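Local structure of NADP-dependent glyceraldehyde-3-phosphate dehydrogenase (Bacillus halodurans, 3PRL) at residues D[261-266]-D[296-301]; D[273-278]-D[310-315]; D[331-336]-D[365-370]; D[373-378]-D[394-399]; D[382-387]-D[407-412]. The protein probably catalyses the NADP-dependent, non-phosphorylating oxidation of glyceraldehyde 3-phosphate, as a member of the aldehyde dehydrogenase family. One frame throughout, in Å; residues are numbered along the deposited sequence.

Contact 1 of 5, residues D[261-266]-D[296-301]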
# COMPACT_ATOMS: atom_id res chain seq x y z
N GLY D 261 17.43 -15.54 21.12
CA GLY D 261 16.74 -16.53 21.92
C GLY D 261 15.34 -16.18 22.37
O GLY D 261 14.94 -15.00 22.38
N GLY D 262 14.60 -17.21 22.77
CA GLY D 262 13.26 -17.03 23.28
C GLY D 262 13.05 -17.81 24.55
O GLY D 262 13.77 -18.77 24.83
N LYS D 263 12.09 -17.38 25.35
CA LYS D 263 11.49 -18.27 26.34
C LYS D 263 9.97 -18.14 26.19
O LYS D 263 9.30 -17.56 27.06
CB LYS D 263 11.99 -17.94 27.74
CG LYS D 263 11.73 -18.99 28.83
CD LYS D 263 12.78 -20.11 28.88
CE LYS D 263 12.52 -21.02 30.09
NZ LYS D 263 13.47 -22.17 30.25
N ASP D 264 9.43 -18.62 25.07
CA ASP D 264 8.00 -18.45 24.77
C ASP D 264 7.13 -19.11 25.85
O ASP D 264 7.31 -20.28 26.17
CB ASP D 264 7.60 -18.99 23.36
CG ASP D 264 8.41 -18.37 22.22
OD1 ASP D 264 8.87 -17.21 22.32
OD2 ASP D 264 8.58 -19.07 21.19
N PRO D 265 6.21 -18.34 26.46
CA PRO D 265 5.27 -18.93 27.41
C PRO D 265 4.05 -19.52 26.75
O PRO D 265 3.62 -19.05 25.69
CB PRO D 265 4.85 -17.74 28.27
CG PRO D 265 5.02 -16.53 27.34
CD PRO D 265 6.22 -16.86 26.51
N ALA D 266 3.50 -20.56 27.38
CA ALA D 266 2.19 -21.04 27.03
C ALA D 266 1.32 -20.63 28.20
O ALA D 266 1.62 -20.95 29.34
CB ALA D 266 2.20 -22.53 26.87
N ILE D 296 7.60 -23.15 22.58
CA ILE D 296 7.09 -23.03 23.93
C ILE D 296 8.09 -23.65 24.92
O ILE D 296 8.49 -24.80 24.78
CB ILE D 296 5.71 -23.73 24.04
CG1 ILE D 296 4.65 -22.98 23.22
CG2 ILE D 296 5.33 -23.95 25.50
CD1 ILE D 296 4.20 -21.65 23.76
N LYS D 297 8.50 -22.88 25.91
CA LYS D 297 9.50 -23.34 26.86
C LYS D 297 9.07 -23.09 28.29
O LYS D 297 9.85 -23.29 29.20
CB LYS D 297 10.83 -22.64 26.61
CG LYS D 297 11.55 -23.06 25.34
CD LYS D 297 12.58 -22.05 25.01
CE LYS D 297 13.29 -22.37 23.73
NZ LYS D 297 13.59 -21.09 23.01
N ARG D 298 7.82 -22.67 28.47
CA ARG D 298 7.27 -22.27 29.76
C ARG D 298 5.76 -22.46 29.72
O ARG D 298 5.11 -21.93 28.82
CB ARG D 298 7.50 -20.77 29.99
CG ARG D 298 8.73 -20.37 30.76
CD ARG D 298 8.58 -18.92 31.21
NE ARG D 298 8.65 -17.95 30.11
CZ ARG D 298 8.73 -16.63 30.27
NH1 ARG D 298 8.75 -16.11 31.50
NH2 ARG D 298 8.79 -15.83 29.21
N VAL D 299 5.20 -23.18 30.69
CA VAL D 299 3.74 -23.21 30.80
C VAL D 299 3.26 -22.53 32.08
O VAL D 299 3.48 -23.02 33.18
CB VAL D 299 3.15 -24.64 30.75
CG1 VAL D 299 1.63 -24.57 30.82
CG2 VAL D 299 3.61 -25.39 29.50
N PHE D 300 2.62 -21.38 31.93
CA PHE D 300 1.84 -20.81 33.02
C PHE D 300 0.42 -21.36 32.90
O PHE D 300 -0.30 -21.02 31.96
CB PHE D 300 1.80 -19.28 32.95
CG PHE D 300 3.15 -18.62 32.96
CD1 PHE D 300 3.89 -18.55 34.13
CD2 PHE D 300 3.67 -18.06 31.80
CE1 PHE D 300 5.14 -17.92 34.15
CE2 PHE D 300 4.91 -17.44 31.80
CZ PHE D 300 5.65 -17.37 32.97
N VAL D 301 0.02 -22.22 33.84
CA VAL D 301 -1.31 -22.85 33.78
C VAL D 301 -2.14 -22.52 35.02
O VAL D 301 -1.66 -22.65 36.15
CB VAL D 301 -1.22 -24.40 33.57
CG1 VAL D 301 -0.46 -25.08 34.69
CG2 VAL D 301 -2.61 -25.00 33.41
O HOH W 1 12.53 -24.24 28.79
O HOH W 2 11.07 -19.75 23.08

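Contact 2 of 5, residues D[273-278]-D[310-315]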
# COMPACT_ATOMS: atom_id res chain seq x y z
N ASP D 273 -9.64 -25.75 25.92
CA ASP D 273 -9.65 -27.13 25.44
C ASP D 273 -8.26 -27.69 25.74
O ASP D 273 -7.29 -27.39 25.05
CB ASP D 273 -9.97 -27.19 23.93
CG ASP D 273 -9.82 -28.61 23.36
OD1 ASP D 273 -9.13 -29.45 23.97
OD2 ASP D 273 -10.38 -28.88 22.28
N LEU D 274 -8.20 -28.50 26.79
CA LEU D 274 -6.93 -28.98 27.31
C LEU D 274 -6.31 -30.11 26.48
O LEU D 274 -5.14 -30.42 26.64
CB LEU D 274 -7.07 -29.41 28.78
CG LEU D 274 -7.68 -28.38 29.75
CD1 LEU D 274 -8.27 -29.08 30.96
CD2 LEU D 274 -6.68 -27.32 30.17
N LYS D 275 -7.11 -30.71 25.59
CA LYS D 275 -6.59 -31.72 24.67
C LYS D 275 -5.75 -31.06 23.59
O LYS D 275 -4.58 -31.41 23.40
CB LYS D 275 -7.72 -32.56 24.05
CG LYS D 275 -8.23 -33.69 24.94
CD LYS D 275 -7.12 -34.71 25.24
CE LYS D 275 -7.60 -35.78 26.22
NZ LYS D 275 -6.50 -36.71 26.59
N LEU D 276 -6.35 -30.09 22.90
CA LEU D 276 -5.67 -29.26 21.88
C LEU D 276 -4.48 -28.48 22.45
O LEU D 276 -3.40 -28.42 21.84
CB LEU D 276 -6.69 -28.30 21.23
CG LEU D 276 -6.27 -27.32 20.12
CD1 LEU D 276 -5.53 -28.01 18.97
CD2 LEU D 276 -7.50 -26.56 19.59
N THR D 277 -4.67 -27.87 23.62
CA THR D 277 -3.57 -27.18 24.30
C THR D 277 -2.41 -28.14 24.57
O THR D 277 -1.28 -27.86 24.18
CB THR D 277 -4.03 -26.53 25.62
OG1 THR D 277 -5.14 -25.67 25.37
CG2 THR D 277 -2.88 -25.74 26.25
N ALA D 278 -2.69 -29.26 25.23
CA ALA D 278 -1.65 -30.25 25.54
C ALA D 278 -0.88 -30.68 24.29
O ALA D 278 0.35 -30.82 24.31
CB ALA D 278 -2.24 -31.47 26.26
N VAL D 310 -1.60 -31.09 32.75
CA VAL D 310 -0.30 -31.71 33.02
C VAL D 310 -0.38 -33.25 32.98
O VAL D 310 0.62 -33.92 32.70
CB VAL D 310 0.34 -31.16 34.33
CG1 VAL D 310 -0.23 -31.82 35.56
CG2 VAL D 310 1.84 -31.28 34.27
N ALA D 311 -1.58 -33.78 33.22
CA ALA D 311 -1.88 -35.19 32.99
C ALA D 311 -1.85 -35.50 31.48
O ALA D 311 -1.21 -36.47 31.06
CB ALA D 311 -3.24 -35.58 33.61
N ASN D 312 -2.53 -34.68 30.68
CA ASN D 312 -2.54 -34.86 29.23
C ASN D 312 -1.12 -34.75 28.67
O ASN D 312 -0.64 -35.66 27.98
CB ASN D 312 -3.45 -33.86 28.53
CG ASN D 312 -4.84 -33.78 29.15
OD1 ASN D 312 -5.36 -34.75 29.71
ND2 ASN D 312 -5.46 -32.60 29.05
N ILE D 313 -0.45 -33.64 28.99
CA ILE D 313 0.95 -33.42 28.61
C ILE D 313 1.87 -34.61 28.94
O ILE D 313 2.63 -35.05 28.07
CB ILE D 313 1.51 -32.13 29.24
CG1 ILE D 313 0.73 -30.91 28.71
CG2 ILE D 313 3.01 -31.99 28.93
CD1 ILE D 313 0.86 -29.67 29.58
N LYS D 314 1.79 -35.13 30.17
CA LYS D 314 2.56 -36.32 30.53
C LYS D 314 2.36 -37.46 29.52
O LYS D 314 3.33 -38.08 29.09
CB LYS D 314 2.21 -36.80 31.95
CG LYS D 314 2.96 -38.07 32.42
CD LYS D 314 2.87 -38.25 33.93
CE LYS D 314 3.01 -39.72 34.36
NZ LYS D 314 4.39 -40.27 34.19
N GLU D 315 1.11 -37.70 29.14
CA GLU D 315 0.77 -38.80 28.24
C GLU D 315 1.45 -38.69 26.88
O GLU D 315 2.10 -39.64 26.43
CB GLU D 315 -0.75 -38.93 28.06
CG GLU D 315 -1.20 -40.16 27.26
CD GLU D 315 -2.44 -39.89 26.40
OE1 GLU D 315 -3.34 -40.76 26.36
OE2 GLU D 315 -2.52 -38.80 25.77

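Contact 3 of 5, residues D[331-336]-D[365-370]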
# COMPACT_ATOMS: atom_id res chain seq x y z
N ILE D 331 12.58 -37.12 19.56
CA ILE D 331 13.66 -36.61 20.37
C ILE D 331 14.99 -37.23 19.95
O ILE D 331 15.25 -38.40 20.22
CB ILE D 331 13.39 -36.87 21.86
CG1 ILE D 331 11.92 -36.56 22.23
CG2 ILE D 331 14.40 -36.11 22.73
CD1 ILE D 331 11.50 -35.06 22.13
N THR D 332 15.81 -36.45 19.27
CA THR D 332 17.15 -36.90 18.90
C THR D 332 18.20 -36.22 19.78
O THR D 332 17.85 -35.35 20.60
CB THR D 332 17.45 -36.72 17.39
OG1 THR D 332 17.09 -35.39 16.97
CG2 THR D 332 16.67 -37.74 16.57
N PRO D 333 19.49 -36.59 19.60
CA PRO D 333 20.55 -36.01 20.42
C PRO D 333 20.70 -34.51 20.22
O PRO D 333 20.47 -33.99 19.12
CB PRO D 333 21.81 -36.74 19.93
CG PRO D 333 21.31 -37.97 19.24
CD PRO D 333 20.02 -37.55 18.63
N VAL D 334 21.05 -33.81 21.30
CA VAL D 334 21.30 -32.37 21.22
C VAL D 334 22.66 -32.13 20.59
O VAL D 334 23.51 -33.01 20.56
CB VAL D 334 21.14 -31.64 22.58
CG1 VAL D 334 19.67 -31.65 23.02
CG2 VAL D 334 22.04 -32.26 23.65
N ILE D 335 22.85 -30.92 20.09
CA ILE D 335 23.97 -30.57 19.21
C ILE D 335 25.36 -31.00 19.69
O ILE D 335 26.15 -31.50 18.90
CB ILE D 335 23.92 -29.06 18.85
CG1 ILE D 335 24.72 -28.75 17.57
CG2 ILE D 335 24.35 -28.22 20.04
CD1 ILE D 335 24.26 -29.52 16.34
N ASP D 336 25.68 -30.78 20.97
CA ASP D 336 27.00 -31.14 21.50
C ASP D 336 27.04 -31.44 23.01
O ASP D 336 26.00 -31.36 23.69
CB ASP D 336 28.09 -30.13 21.04
CG ASP D 336 27.94 -28.73 21.64
OD1 ASP D 336 26.90 -28.39 22.24
OD2 ASP D 336 28.90 -27.94 21.51
N GLY D 365 24.79 -39.54 27.33
CA GLY D 365 25.72 -38.75 26.51
C GLY D 365 25.08 -37.51 25.90
O GLY D 365 24.77 -36.54 26.60
N ASN D 366 24.89 -37.55 24.58
CA ASN D 366 24.21 -36.51 23.81
C ASN D 366 22.69 -36.61 23.87
O ASN D 366 21.98 -35.60 23.79
CB ASN D 366 24.61 -36.62 22.34
CG ASN D 366 25.84 -35.81 21.99
OD1 ASN D 366 25.90 -35.20 20.91
ND2 ASN D 366 26.83 -35.81 22.88
N LEU D 367 22.19 -37.85 23.94
CA LEU D 367 20.76 -38.12 23.86
C LEU D 367 20.08 -37.89 25.22
O LEU D 367 20.44 -38.51 26.22
CB LEU D 367 20.54 -39.57 23.38
CG LEU D 367 19.16 -40.11 22.96
CD1 LEU D 367 18.60 -39.38 21.75
CD2 LEU D 367 19.25 -41.63 22.69
N LEU D 368 19.12 -36.97 25.24
CA LEU D 368 18.34 -36.69 26.44
C LEU D 368 16.88 -37.07 26.26
O LEU D 368 16.26 -36.72 25.26
CB LEU D 368 18.42 -35.22 26.82
CG LEU D 368 19.48 -34.82 27.84
CD1 LEU D 368 20.83 -34.61 27.17
CD2 LEU D 368 19.02 -33.55 28.55
N SER D 369 16.35 -37.78 27.25
CA SER D 369 14.92 -38.07 27.34
C SER D 369 14.14 -36.77 27.42
O SER D 369 14.63 -35.80 28.01
CB SER D 369 14.61 -38.92 28.58
OG SER D 369 14.81 -40.30 28.32
N PRO D 370 12.95 -36.72 26.80
CA PRO D 370 12.19 -35.49 27.02
C PRO D 370 11.91 -35.39 28.52
O PRO D 370 11.52 -36.38 29.15
CB PRO D 370 10.92 -35.70 26.21
CG PRO D 370 10.81 -37.19 26.01
CD PRO D 370 12.20 -37.70 25.99

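Contact 4 of 5, residues D[373-378]-D[394-399]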
# COMPACT_ATOMS: atom_id res chain seq x y z
N LEU D 373 8.95 -31.27 34.01
CA LEU D 373 9.01 -30.83 35.40
C LEU D 373 7.75 -30.08 35.77
O LEU D 373 7.21 -29.32 34.97
CB LEU D 373 10.23 -29.92 35.62
CG LEU D 373 11.60 -30.41 35.15
CD1 LEU D 373 12.54 -29.23 34.98
CD2 LEU D 373 12.18 -31.46 36.10
N ASP D 374 7.28 -30.30 36.99
CA ASP D 374 6.07 -29.63 37.49
C ASP D 374 6.42 -28.78 38.70
O ASP D 374 7.53 -28.86 39.22
CB ASP D 374 4.97 -30.66 37.82
CG ASP D 374 3.56 -30.05 37.82
OD1 ASP D 374 3.41 -28.81 37.68
OD2 ASP D 374 2.59 -30.82 37.97
N ASP D 375 5.47 -27.93 39.11
CA ASP D 375 5.58 -27.07 40.29
C ASP D 375 6.81 -26.17 40.24
O ASP D 375 7.40 -25.83 41.28
CB ASP D 375 5.54 -27.92 41.56
CG ASP D 375 4.19 -28.58 41.77
OD1 ASP D 375 3.29 -27.92 42.33
OD2 ASP D 375 4.04 -29.77 41.39
N VAL D 376 7.18 -25.77 39.02
CA VAL D 376 8.40 -25.01 38.77
C VAL D 376 8.25 -23.60 39.30
O VAL D 376 7.20 -22.96 39.16
CB VAL D 376 8.80 -25.06 37.27
CG1 VAL D 376 9.93 -24.07 36.96
CG2 VAL D 376 9.24 -26.46 36.91
N THR D 377 9.30 -23.11 39.95
CA THR D 377 9.23 -21.84 40.65
C THR D 377 10.10 -20.76 40.00
O THR D 377 11.09 -21.07 39.32
CB THR D 377 9.54 -21.99 42.17
OG1 THR D 377 10.87 -22.49 42.35
CG2 THR D 377 8.55 -22.95 42.85
N PRO D 378 9.73 -19.48 40.19
CA PRO D 378 10.55 -18.36 39.74
C PRO D 378 11.98 -18.36 40.29
O PRO D 378 12.82 -17.63 39.78
CB PRO D 378 9.78 -17.15 40.27
CG PRO D 378 8.39 -17.60 40.34
CD PRO D 378 8.46 -19.02 40.77
N ILE D 394 6.43 -26.64 33.95
CA ILE D 394 5.06 -26.19 34.15
C ILE D 394 5.04 -25.27 35.38
O ILE D 394 5.62 -25.59 36.42
CB ILE D 394 4.05 -27.38 34.28
CG1 ILE D 394 4.37 -28.53 33.30
CG2 ILE D 394 2.61 -26.89 34.15
CD1 ILE D 394 4.31 -28.18 31.82
N ILE D 395 4.41 -24.11 35.22
CA ILE D 395 4.33 -23.15 36.31
C ILE D 395 2.87 -22.96 36.68
O ILE D 395 2.06 -22.49 35.88
CB ILE D 395 5.06 -21.82 35.97
CG1 ILE D 395 6.57 -22.07 35.79
CG2 ILE D 395 4.83 -20.78 37.06
CD1 ILE D 395 7.33 -20.93 35.12
N ARG D 396 2.52 -23.39 37.88
CA ARG D 396 1.14 -23.33 38.33
C ARG D 396 0.83 -21.89 38.73
O ARG D 396 1.49 -21.31 39.59
CB ARG D 396 0.87 -24.32 39.49
CG ARG D 396 1.78 -25.55 39.51
CD ARG D 396 1.05 -26.80 39.99
NE ARG D 396 0.62 -27.65 38.88
CZ ARG D 396 -0.23 -28.67 38.97
NH1 ARG D 396 -0.79 -28.98 40.14
NH2 ARG D 396 -0.55 -29.37 37.90
N VAL D 397 -0.15 -21.30 38.06
CA VAL D 397 -0.48 -19.89 38.23
C VAL D 397 -1.93 -19.72 38.72
O VAL D 397 -2.72 -20.65 38.62
CB VAL D 397 -0.19 -19.13 36.90
CG1 VAL D 397 -0.66 -17.71 36.97
CG2 VAL D 397 1.30 -19.16 36.59
N LYS D 398 -2.25 -18.55 39.26
CA LYS D 398 -3.60 -18.26 39.75
C LYS D 398 -4.51 -17.69 38.66
O LYS D 398 -5.68 -18.07 38.57
CB LYS D 398 -3.57 -17.31 40.95
CG LYS D 398 -4.62 -17.61 42.03
CD LYS D 398 -5.16 -16.34 42.71
CE LYS D 398 -4.05 -15.40 43.24
NZ LYS D 398 -4.57 -14.05 43.61
N ASP D 399 -3.99 -16.76 37.86
CA ASP D 399 -4.79 -16.11 36.84
C ASP D 399 -3.95 -15.67 35.64
O ASP D 399 -2.74 -15.91 35.59
CB ASP D 399 -5.56 -14.93 37.43
CG ASP D 399 -4.68 -13.99 38.23
OD1 ASP D 399 -3.47 -13.88 37.94
OD2 ASP D 399 -5.19 -13.35 39.17

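Contact 5 of 5, residues D[382-387]-D[407-412]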
# COMPACT_ATOMS: atom_id res chain seq x y z
N VAL D 382 15.52 -22.79 35.27
CA VAL D 382 14.81 -23.36 34.12
C VAL D 382 13.52 -22.61 33.82
O VAL D 382 12.90 -22.82 32.77
CB VAL D 382 14.56 -24.91 34.30
CG1 VAL D 382 13.37 -25.19 35.25
CG2 VAL D 382 14.36 -25.61 32.94
N ALA D 383 13.10 -21.73 34.73
CA ALA D 383 11.91 -20.91 34.52
C ALA D 383 12.24 -19.69 33.66
O ALA D 383 11.33 -18.97 33.21
CB ALA D 383 11.31 -20.48 35.88
N TRP D 384 13.53 -19.48 33.41
CA TRP D 384 14.02 -18.24 32.84
C TRP D 384 14.98 -18.51 31.68
O TRP D 384 14.77 -17.99 30.57
CB TRP D 384 14.70 -17.38 33.93
CG TRP D 384 13.81 -17.04 35.10
CD1 TRP D 384 13.98 -17.44 36.41
CD2 TRP D 384 12.62 -16.25 35.08
NE1 TRP D 384 12.96 -16.94 37.19
CE2 TRP D 384 12.12 -16.20 36.40
CE3 TRP D 384 11.93 -15.56 34.06
CZ2 TRP D 384 10.95 -15.51 36.74
CZ3 TRP D 384 10.76 -14.85 34.41
CH2 TRP D 384 10.29 -14.84 35.73
N GLU D 385 16.00 -19.32 31.95
CA GLU D 385 17.07 -19.59 30.98
C GLU D 385 16.66 -20.56 29.87
O GLU D 385 16.31 -21.72 30.13
CB GLU D 385 18.33 -20.12 31.68
CG GLU D 385 18.84 -19.27 32.85
CD GLU D 385 20.17 -19.78 33.43
OE1 GLU D 385 20.88 -20.57 32.76
OE2 GLU D 385 20.50 -19.37 34.56
N GLU D 386 16.75 -20.09 28.63
CA GLU D 386 16.51 -20.92 27.46
C GLU D 386 17.52 -22.08 27.45
O GLU D 386 18.72 -21.86 27.36
CB GLU D 386 16.63 -20.07 26.19
CG GLU D 386 16.58 -20.86 24.89
CD GLU D 386 16.81 -20.00 23.65
OE1 GLU D 386 17.86 -19.31 23.58
OE2 GLU D 386 15.96 -20.02 22.74
N PRO D 387 17.01 -23.33 27.55
CA PRO D 387 17.82 -24.53 27.71
C PRO D 387 18.41 -24.99 26.39
O PRO D 387 19.49 -25.57 26.36
CB PRO D 387 16.79 -25.57 28.20
CG PRO D 387 15.56 -24.77 28.56
CD PRO D 387 15.58 -23.64 27.59
N SER D 407 5.40 -13.71 32.72
CA SER D 407 5.72 -13.74 31.31
C SER D 407 6.64 -12.57 30.98
O SER D 407 7.71 -12.74 30.40
CB SER D 407 4.43 -13.69 30.49
OG SER D 407 4.68 -13.32 29.15
N ASN D 408 6.23 -11.37 31.40
CA ASN D 408 6.96 -10.15 31.06
C ASN D 408 8.27 -9.96 31.80
O ASN D 408 9.11 -9.17 31.35
CB ASN D 408 6.06 -8.93 31.23
CG ASN D 408 4.99 -8.88 30.17
OD1 ASN D 408 5.09 -9.56 29.15
ND2 ASN D 408 3.96 -8.08 30.40
N GLN D 409 8.44 -10.69 32.90
CA GLN D 409 9.67 -10.60 33.70
C GLN D 409 10.91 -11.15 33.01
O GLN D 409 12.02 -10.71 33.31
CB GLN D 409 9.50 -11.27 35.07
CG GLN D 409 9.13 -10.31 36.17
CD GLN D 409 8.57 -11.00 37.42
OE1 GLN D 409 7.62 -10.50 38.02
NE2 GLN D 409 9.14 -12.14 37.79
N SER D 410 10.73 -12.11 32.10
CA SER D 410 11.83 -12.67 31.30
C SER D 410 12.52 -11.58 30.48
O SER D 410 11.85 -10.66 30.02
CB SER D 410 11.28 -13.77 30.37
OG SER D 410 12.18 -14.06 29.32
N ASP D 411 13.83 -11.69 30.30
CA ASP D 411 14.56 -10.78 29.41
C ASP D 411 14.18 -11.02 27.95
O ASP D 411 14.48 -10.20 27.09
CB ASP D 411 16.09 -10.93 29.54
CG ASP D 411 16.61 -10.62 30.95
OD1 ASP D 411 16.26 -9.57 31.52
OD2 ASP D 411 17.39 -11.44 31.48
N TYR D 412 13.55 -12.17 27.67
CA TYR D 412 13.18 -12.54 26.32
C TYR D 412 11.84 -11.96 25.92
O TYR D 412 11.08 -11.44 26.76
CB TYR D 412 13.18 -14.07 26.14
CG TYR D 412 14.56 -14.64 26.33
CD1 TYR D 412 15.57 -14.36 25.41
CD2 TYR D 412 14.87 -15.41 27.46
CE1 TYR D 412 16.85 -14.85 25.60
CE2 TYR D 412 16.15 -15.92 27.64
CZ TYR D 412 17.13 -15.64 26.71
OH TYR D 412 18.40 -16.11 26.88

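Contact 1 of 5, residues D[261-266]-D[296-301]
Ala266 is held by its backbone between Arg298 and Phe300: its N gives to Arg298 O, and its O takes Phe300 N at 2.8 Å. Further back, Asp264 O accepts Lys297 N at 2.9 Å in a nearly straight bond.

Among the charged groups, the guanidinium of Arg298 takes Lys263 O side-on, through NE at 3.1 Å and NH2 at 2.8 Å. The oxygen sits at the guanidinium edge, and two bonds to one acceptor fix the group's rotation; the bend at chi3 (-70°) turns it back toward this carbonyl. A leucine in its place would probably leave Lys263 O without either donor and the methylenes of Lys263, which cross the arginine at about a right angle, with less to lie on. Lys297 NZ reaches Gly262 O at 3.0 Å from above the carbonyl plane; Arg292 O, Cys293 O, the carboxylate of Glu386 and a water bound to Asp264 N also surround it and must share its three protons. Lys263 NZ goes to Val382 O and Glu385 O.

The apolar contacts are few. Pro265 CB meets the ring edge of Phe300 at CE2 (3.5 Å), and Ala266 CB rests on Ile296 CG2 at 3.7 Å.

These are the two neighbouring parallel strands of a beta-alpha-beta unit, strand 264-268, helix 274-286 and strand 296-302, in an open alpha/beta sheet of the aldehyde dehydrogenase fold.

Contact 2 of 5, residues D[273-278]-D[310-315]
Asn312 has its CG beside the backbone N (chi1 -49°), which carries the amide off helix 303-317 and against the first turn of helix 274-286, at Leu274. Lys275 folds at chi2 (-62°), bringing NZ back across the gap although its CB sets out away from the other helix. This is helix-helix packing on one face of an open alpha/beta sheet: the two segments' axes come within 9.0 Å and run 46° apart.

Asn312 ND2 lies by Leu274 CB and gives a weak bond to Leu274 O at 3.3 Å. That oxygen also accepts Ala278 N within its own helix, so the amide adds a second donor to a carbonyl already in use. Asn312 OD1 takes a weak bond from Gln308, one turn earlier in its helix. Lys275 crosses the asparagine at about a right angle, and its NZ stays 4.6 Å from Glu315 OE2, a loose charge attraction near the surface, longer than a salt bridge.

The start of helix 274-286 is fixed by Asp273 as N-cap, whose OD1 accepts Leu276 N at 3.0 Å and, weakly, Lys275 N. Thr277 OG1 donates back to Asp273 O.

Deeper in, a small residue lets the backbones close up to 5.1 Å between Ala278 CA and Ile313 CA. Ala278 CB sits there against Asn312 CB at 3.5 Å and Ile313 CG1 at 3.9 Å.

Contact 3 of 5, residues D[331-336]-D[365-370]
Pro333 and Leu367 cross obliquely, the leucine reaching the proline through one methyl: CD1 lies 3.6 Å from Pro333 N and 3.9 Å from Pro333 CD. Leu367 carries its CG opposite the backbone N (chi1 -170°), and this lets CD1 approach the loop although the CB starts out to one side. The proline ring's CB is turned instead to Asn366, whose CB is 3.7 Å away.

Next along the loop, Val334 N donates to Asn366 O at 3.2 Å, coming from well above the carbonyl plane (46°). Val334 CG2, placed between its own backbone N and carbonyl carbon, presses on the same oxygen.

At the far end Ile331 divides its branches. CG1 runs against the ring of Pro370, at 3.9 Å from CD, with Phe286 of helix 274-286 touching both residues. CG2 sits 3.2 Å from Leu368 O, a buried carbonyl with no polar partner in the model.

The two segments run in roughly opposite directions. A loop without regular structure thus lies along the beginning of strand 367-374 before entering helix 337-352, which Asp336 caps through Ser339 N; beside it, Ile335 touches Phe162, an NADP-binding residue, at the margin of the cofactor site.

Contact 4 of 5, residues D[373-378]-D[394-399]
Two neighbouring parallel strands of the sheet, 367-374 and 391-397, meet where the first one ends, and Ile394 bridges Leu373 and Val376. Ile394 N donates to Leu373 O at 3.0 Å, while Ile394 O accepts Val376 N, also at 3.0 Å. A regular parallel pair would have used the N of Asp375; here that residue has positive phi (56°), and its N is taken by Asp374 OD1 at 2.7 Å.

The same carboxylate faces Arg396. Asp374 OD1 makes a salt bridge to Arg396 NE at 3.3 Å, and OD2 sits over one face of the guanidinium, the two planes 81° apart. No N-H of Arg396 points at OD1, so that attraction is one of charge alone; Arg396 NH1 also forms a salt bridge with Asp307. Asp375 OD1 approaches the arginine obliquely, 3.4 Å from Arg396 CD.

On the apolar side Val376 CB packs at 4.0 Å on Ile395 CG1, which also approaches Val376 O.

Strand 296-302 borders 391-397 on its other edge, bonded to Ile395 and Val397. Val310 of helix 303-317 covers Asp374, Ile394 and Arg396, while Ile395 and Val397 pack on Phe300, which helix 400-409 covers.

Contact 5 of 5, residues D[382-387]-D[407-412]
Glu386 OE2 is gripped by two donors, the ammonium of Lys297 and the backbone N of Gly262, and of its side chain only CB comes near Tyr412, 4.4 Å from Tyr412 OH. The tyrosine ring also turns an edge to the loop backbone: CE2 lies 3.8 Å from Trp384 O, which is close to the ring plane. Tyr412 itself is positioned by Ser410, whose OG accepts Tyr412 N at 2.9 Å, an ST turn just beyond the helix end.

Trp384 makes most of the contact. With CG beside the backbone N (chi1 -58°), its six-membered ring reaches the end of helix 400-409. There CZ3 stands 3.6 Å from Ser410 N, and CH2 is 3.7 Å from Gln409 CB. The extended side chain of Gln409 then brings its amide obliquely to the ring, NE2 3.6 Å from Trp384 CH2, the planes 29° apart. At the other end of the indole NE1 donates to Pro378 O, and Ala383 CB lies over one face, so one hydrogen bond fixes the NE1 end while packing contacts meet the six-membered ring. Cut back to an alanine, this position would probably leave Pro378 O without its indole donor and open a gap beside Gln409 and Ser410, setting the glutamine chain free to turn.

Around it, Arg298 of strand 296-302 touches both Trp384 and Ser410. Helix 337-352 packs on the loop through Val382, Glu385 and Pro387, so the loop runs between that helix and the end of helix 400-409.

In the fold
Contacts 1 and 4 belong to one mixed sheet, their centres 11 Å apart: strand 296-302 lies between 264-268 and 391-397, and 367-374 follows. Contact 2 pairs two helices on one face; its centre is 15 Å from each of those contacts, and it touches contact 4 through Val310. Contact 5 sits 8 Å from contact 1 and is tied to it by Lys297 and Lys263. Contact 3 stands apart, at least 20 Å from the others between centres, sharing strand 367-374 with contact 4. Along the chain, contacts 1 and 2 interlock, contact 3 follows, then 4 and 5 interlock. Together they join strands, covering helices and loops of one alpha/beta part of the chain, whose loops reach toward the NADP site.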